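PDB 2I2L: SPbeta prophage-derived uncharacterized protein YopX from Bacillus subtilis, which is of unknown function, a prophage-encoded, all-beta member of the YopX family that assembles as a homodimer. Local coordinates for residues Gly91-Val95 and Val106-Gly110; Ala4-Gly10 and Asn51-Gly57. One frame throughout, in Å; residues are numbered along the deposited sequence.

Contact 1 of 2, residues Gly91-Val95 and Val106-Gly110; sequences GVFQV and VTAVG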
loop_
_atom_site.group_PDB
_atom_site.type_symbol
_atom_site.label_atom_id
_atom_site.label_comp_id
_atom_site.label_asym_id
_atom_site.label_seq_id
_atom_site.Cartn_x
_atom_site.Cartn_y
_atom_site.Cartn_z
ATOM N N GLY B 91 0.017 -7.321 2.084
ATOM C CA GLY B 91 -1.116 -6.490 1.727
ATOM C C GLY B 91 -1.810 -5.841 2.902
ATOM O O GLY B 91 -2.922 -5.330 2.777
ATOM N N VAL B 92 -1.167 -5.856 4.057
ATOM C CA VAL B 92 -1.773 -5.232 5.219
ATOM C C VAL B 92 -0.751 -4.583 6.140
ATOM O O VAL B 92 0.321 -5.129 6.390
ATOM C CB VAL B 92 -2.675 -6.248 6.001
ATOM C CG1 VAL B 92 -2.206 -7.671 5.749
ATOM C CG2 VAL B 92 -2.672 -5.930 7.487
ATOM N N PHE B 93 -1.087 -3.378 6.591
ATOM C CA PHE B 93 -0.256 -2.617 7.513
ATOM C C PHE B 93 -0.541 -3.234 8.870
ATOM O O PHE B 93 -1.415 -2.772 9.605
ATOM C CB PHE B 93 -0.668 -1.143 7.510
ATOM C CG PHE B 93 -0.094 -0.361 6.372
ATOM C CD1 PHE B 93 0.947 0.534 6.583
ATOM C CD2 PHE B 93 -0.557 -0.550 5.081
ATOM C CE1 PHE B 93 1.527 1.231 5.517
ATOM C CE2 PHE B 93 0.018 0.141 4.006
ATOM C CZ PHE B 93 1.062 1.033 4.226
ATOM N N GLN B 94 0.178 -4.302 9.187
ATOM C CA GLN B 94 -0.006 -4.988 10.453
ATOM C C GLN B 94 0.886 -4.415 11.543
ATOM O O GLN B 94 1.888 -3.751 11.261
ATOM C CB GLN B 94 0.277 -6.475 10.273
ATOM C CG GLN B 94 1.472 -6.762 9.380
ATOM C CD GLN B 94 1.692 -8.242 9.166
ATOM O OE1 GLN B 94 2.028 -8.971 10.097
ATOM N NE2 GLN B 94 1.495 -8.696 7.934
ATOM N N VAL B 95 0.504 -4.670 12.789
ATOM C CA VAL B 95 1.249 -4.206 13.955
ATOM C C VAL B 95 1.049 -5.219 15.075
ATOM O O VAL B 95 -0.059 -5.747 15.256
ATOM C CB VAL B 95 0.753 -2.828 14.436
ATOM C CG1 VAL B 95 -0.717 -2.907 14.836
ATOM C CG2 VAL B 95 1.601 -2.359 15.604
ATOM N N VAL B 106 -0.911 -10.312 15.853
ATOM C CA VAL B 106 -0.738 -9.155 14.986
ATOM C C VAL B 106 -2.079 -8.887 14.339
ATOM O O VAL B 106 -2.899 -9.793 14.205
ATOM C CB VAL B 106 0.266 -9.432 13.864
ATOM C CG1 VAL B 106 1.609 -9.805 14.447
ATOM C CG2 VAL B 106 -0.251 -10.540 12.984
ATOM N N THR B 107 -2.303 -7.645 13.938
ATOM C CA THR B 107 -3.551 -7.294 13.288
ATOM C C THR B 107 -3.334 -6.045 12.444
ATOM O O THR B 107 -2.262 -5.442 12.483
ATOM C CB THR B 107 -4.671 -7.064 14.336
ATOM O OG1 THR B 107 -5.916 -6.825 13.670
ATOM C CG2 THR B 107 -4.341 -5.883 15.222
ATOM N N ALA B 108 -4.336 -5.677 11.656
ATOM C CA ALA B 108 -4.237 -4.486 10.826
ATOM C C ALA B 108 -4.273 -3.279 11.749
ATOM O O ALA B 108 -5.127 -3.203 12.632
ATOM C CB ALA B 108 -5.401 -4.430 9.856
ATOM N N VAL B 109 -3.354 -2.340 11.553
ATOM C CA VAL B 109 -3.314 -1.146 12.392
ATOM C C VAL B 109 -4.652 -0.409 12.388
ATOM O O VAL B 109 -5.027 0.199 13.385
ATOM C CB VAL B 109 -2.194 -0.167 11.949
ATOM C CG1 VAL B 109 -2.415 0.277 10.523
ATOM C CG2 VAL B 109 -2.156 1.040 12.879
ATOM N N GLY B 110 -5.374 -0.463 11.273
ATOM C CA GLY B 110 -6.661 0.208 11.207
ATOM C C GLY B 110 -7.772 -0.649 11.795
ATOM O O GLY B 110 -8.948 -0.279 11.785
#

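Contact 2 of 2, residues Ala4-Gly10 and Asn51-Gly57; sequences AYRVWDG and NAALMWG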
loop_
_atom_site.group_PDB
_atom_site.type_symbol
_atom_site.label_atom_id
_atom_site.label_comp_id
_atom_site.label_asym_id
_atom_site.label_seq_id
_atom_site.Cartn_x
_atom_site.Cartn_y
_atom_site.Cartn_z
ATOM N N ALA B 4 0.451 8.944 -0.787
ATOM C CA ALA B 4 1.366 9.204 0.329
ATOM C C ALA B 4 2.534 8.222 0.418
ATOM O O ALA B 4 2.358 7.001 0.342
ATOM C CB ALA B 4 0.603 9.209 1.656
ATOM N N TYR B 5 3.729 8.781 0.568
ATOM C CA TYR B 5 4.940 7.987 0.713
ATOM C C TYR B 5 5.992 8.888 1.350
ATOM O O TYR B 5 5.804 10.109 1.451
ATOM C CB TYR B 5 5.448 7.474 -0.648
ATOM C CG TYR B 5 6.095 8.532 -1.501
ATOM C CD1 TYR B 5 5.342 9.287 -2.385
ATOM C CD2 TYR B 5 7.449 8.851 -1.345
ATOM C CE1 TYR B 5 5.907 10.347 -3.090
ATOM C CE2 TYR B 5 8.025 9.904 -2.033
ATOM C CZ TYR B 5 7.246 10.657 -2.906
ATOM O OH TYR B 5 7.774 11.754 -3.560
ATOM N N ARG B 6 7.078 8.267 1.795
ATOM C CA ARG B 6 8.214 8.963 2.394
ATOM C C ARG B 6 9.454 8.135 2.056
ATOM O O ARG B 6 9.392 6.907 1.999
ATOM C CB ARG B 6 8.058 9.081 3.926
ATOM C CG ARG B 6 7.597 7.799 4.598
ATOM C CD ARG B 6 8.377 7.453 5.862
ATOM N NE ARG B 6 7.724 7.888 7.096
ATOM C CZ ARG B 6 7.536 7.100 8.157
ATOM N NH1 ARG B 6 7.946 5.832 8.146
ATOM N NH2 ARG B 6 6.929 7.579 9.237
ATOM N N VAL B 7 10.568 8.800 1.789
ATOM C CA VAL B 7 11.795 8.076 1.496
ATOM C C VAL B 7 12.905 8.517 2.419
ATOM O O VAL B 7 13.089 9.708 2.684
ATOM C CB VAL B 7 12.283 8.276 0.048
ATOM C CG1 VAL B 7 11.346 7.605 -0.923
ATOM C CG2 VAL B 7 12.391 9.735 -0.253
ATOM N N TRP B 8 13.622 7.528 2.929
ATOM C CA TRP B 8 14.764 7.754 3.795
ATOM C C TRP B 8 15.921 7.661 2.805
ATOM O O TRP B 8 16.088 6.630 2.149
ATOM C CB TRP B 8 14.851 6.632 4.823
ATOM C CG TRP B 8 16.024 6.720 5.738
ATOM C CD1 TRP B 8 17.008 5.786 5.897
ATOM C CD2 TRP B 8 16.292 7.749 6.694
ATOM N NE1 TRP B 8 17.867 6.162 6.903
ATOM C CE2 TRP B 8 17.450 7.366 7.414
ATOM C CE3 TRP B 8 15.663 8.962 7.024
ATOM C CZ2 TRP B 8 17.993 8.141 8.437
ATOM C CZ3 TRP B 8 16.209 9.738 8.050
ATOM C CH2 TRP B 8 17.359 9.320 8.741
ATOM N N ASP B 9 16.693 8.736 2.667
ATOM C CA ASP B 9 17.806 8.750 1.727
ATOM C C ASP B 9 19.125 8.406 2.399
ATOM O O ASP B 9 20.184 8.572 1.796
ATOM C CB ASP B 9 17.941 10.121 1.086
ATOM C CG ASP B 9 18.409 11.168 2.064
ATOM O OD1 ASP B 9 18.687 12.307 1.635
ATOM O OD2 ASP B 9 18.499 10.851 3.270
ATOM N N GLY B 10 19.061 7.939 3.645
ATOM C CA GLY B 10 20.270 7.584 4.372
ATOM C C GLY B 10 20.571 8.540 5.516
ATOM O O GLY B 10 20.979 8.121 6.600
ATOM N N ASN B 51 20.844 1.838 1.477
ATOM C CA ASN B 51 20.656 2.443 2.796
ATOM C C ASN B 51 19.252 3.036 2.816
ATOM O O ASN B 51 18.492 2.851 3.776
ATOM C CB ASN B 51 21.676 3.565 3.042
ATOM C CG ASN B 51 23.052 3.038 3.433
ATOM O OD1 ASN B 51 23.637 2.203 2.733
ATOM N ND2 ASN B 51 23.578 3.532 4.554
ATOM N N ALA B 52 18.930 3.740 1.727
ATOM C CA ALA B 52 17.640 4.407 1.520
ATOM C C ALA B 52 16.471 3.434 1.435
ATOM O O ALA B 52 16.643 2.271 1.066
ATOM C CB ALA B 52 17.702 5.250 0.256
ATOM N N ALA B 53 15.282 3.924 1.765
ATOM C CA ALA B 53 14.091 3.085 1.729
ATOM C C ALA B 53 12.800 3.830 1.366
ATOM O O ALA B 53 12.571 4.958 1.819
ATOM C CB ALA B 53 13.921 2.380 3.077
ATOM N N LEU B 54 11.966 3.181 0.549
ATOM C CA LEU B 54 10.677 3.728 0.120
ATOM C C LEU B 54 9.581 3.164 1.046
ATOM O O LEU B 54 9.404 1.949 1.138
ATOM C CB LEU B 54 10.383 3.308 -1.330
ATOM C CG LEU B 54 9.517 4.200 -2.241
ATOM C CD1 LEU B 54 9.118 3.428 -3.472
ATOM C CD2 LEU B 54 8.272 4.673 -1.521
HETATM N N MSE B 55 8.857 4.047 1.730
HETATM C CA MSE B 55 7.769 3.638 2.624
HETATM C C MSE B 55 6.421 4.277 2.241
HETATM O O MSE B 55 6.269 5.509 2.219
HETATM C CB MSE B 55 8.111 4.004 4.058
HETATM C CG MSE B 55 9.377 3.345 4.576
HETATM SE SE MSE B 55 10.224 4.498 5.900
HETATM C CE MSE B 55 11.046 5.734 4.660
ATOM N N TRP B 56 5.442 3.432 1.937
ATOM C CA TRP B 56 4.122 3.922 1.569
ATOM C C TRP B 56 3.273 4.279 2.779
ATOM O O TRP B 56 3.519 3.824 3.908
ATOM C CB TRP B 56 3.368 2.882 0.745
ATOM C CG TRP B 56 4.023 2.546 -0.540
ATOM C CD1 TRP B 56 4.579 1.353 -0.879
ATOM C CD2 TRP B 56 4.169 3.400 -1.684
ATOM N NE1 TRP B 56 5.065 1.406 -2.164
ATOM C CE2 TRP B 56 4.827 2.650 -2.681
ATOM C CE3 TRP B 56 3.805 4.718 -1.962
ATOM C CZ2 TRP B 56 5.127 3.176 -3.942
ATOM C CZ3 TRP B 56 4.103 5.240 -3.223
ATOM C CH2 TRP B 56 4.759 4.466 -4.193
ATOM N N GLY B 57 2.258 5.093 2.532
ATOM C CA GLY B 57 1.380 5.477 3.610
ATOM C C GLY B 57 -0.031 5.003 3.357
ATOM O O GLY B 57 -0.416 4.771 2.224
#

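Contact 1 of 2, residues Gly91-Val95 and Val106-Gly110
V109 and F93 make the apolar centre: CG1 of V109 lies 3.8 Å from CB of F93, while the F93 ring itself leads away from 106-110. V95 adds its CG1, 4.2 Å from CB of V109; with chi1 at 61° this branch sits between the backbone N and carbonyl carbon of V95, which brings it up against the backbone of V109. V92 meets A108 separately, CG2 to CB at 3.9 Å. Around these patches runs the antiparallel backbone ladder. V109 N donates to F93 O over 2.8 Å in a nearly straight bond (175°). V95 and T107 form a hydrogen-bonded pair, V95 N to T107 O at 2.9 Å and T107 N to V95 O, longer, at 3.2 Å. F93 is also the centre of an inverse gamma turn. At the outer edge Q94 runs alongside V106, both pointing the same way, and the Q94 amide is held through NE2 by the carbonyl of S89. The hairpin of 92-96 and 106-108 forms one side of a five-stranded antiparallel sheet: F93 stacks on F88 and V95 packs on C84 of strand 81-89, while A108 meets V92 of the second subunit.

Contact 2 of 2, residues Ala4-Gly10 and Asn51-Gly57
R6 and M55, a selenomethionine, are a hydrogen-bonded pair whose side chains rise on the same face of the sheet and cross obliquely. The bend of R6 at chi2 (135°) lays CD against the end of M55, 3.4 Å from CE, and a second bend at chi3 sets the direction of the guanidinium. SE comes to the edge of the guanidinium, near its plane and 3.5 Å from NH1; the charged group is anchored elsewhere, NE being bonded to the hydroxyl of Y15. M55 turns at chi3 (-79°), and its CE also reaches CB of W8, 3.9 Å away, so this methyl touches both R6 and W8. W8 holds CG anti to the backbone N (chi1 177°), and the indole's CD1 edge comes near N51 O, 3.9 Å away. On the other face Y5, V7, L54 and W56 gather. CE3 of W56 lies 3.5 Å from CB of Y5, and L54 places CD2 over the centre of the W56 ring, 4.1 Å above its plane; A4 O meets the same ring at its edge. V7 closes the row, CG1 to CG of L54 at 4.1 Å. Backbone bonds tie the strands together: R6 N reaches M55 O in the carbonyl plane, and M55 N to R6 O is nearly linear with the C=O. W56 NE1 bonds N2 O of the second subunit, and its ring meets W56 of that subunit. This is a regular antiparallel ladder with alternating faces, joining the two inner strands of a four-stranded sheet whose Y5 and W56 side packs on L23 of strand 21-25.

Overall arrangement
Contact 1 pairs neighbouring strands of a hairpin at one side of the five-stranded sheet, whereas contact 2 joins strands 41 residues apart in the middle of the four-stranded one. Most residues touching in contact 1 are buried, and its side chains are mainly small and aliphatic; contact 2, although nearer the centre of the chain, is only partly buried and carries large aromatics, an arginine and a selenomethionine. Their centres lie about 19 Å apart, yet the two sheets meet where F93 CE1 packs 3.6 Å from W56 O. Both contacts also reach the second subunit, contact 1 partly through backbone hydrogen bonds from G91 and F93, contact 2 through the aromatic side chains of Y5 and W56.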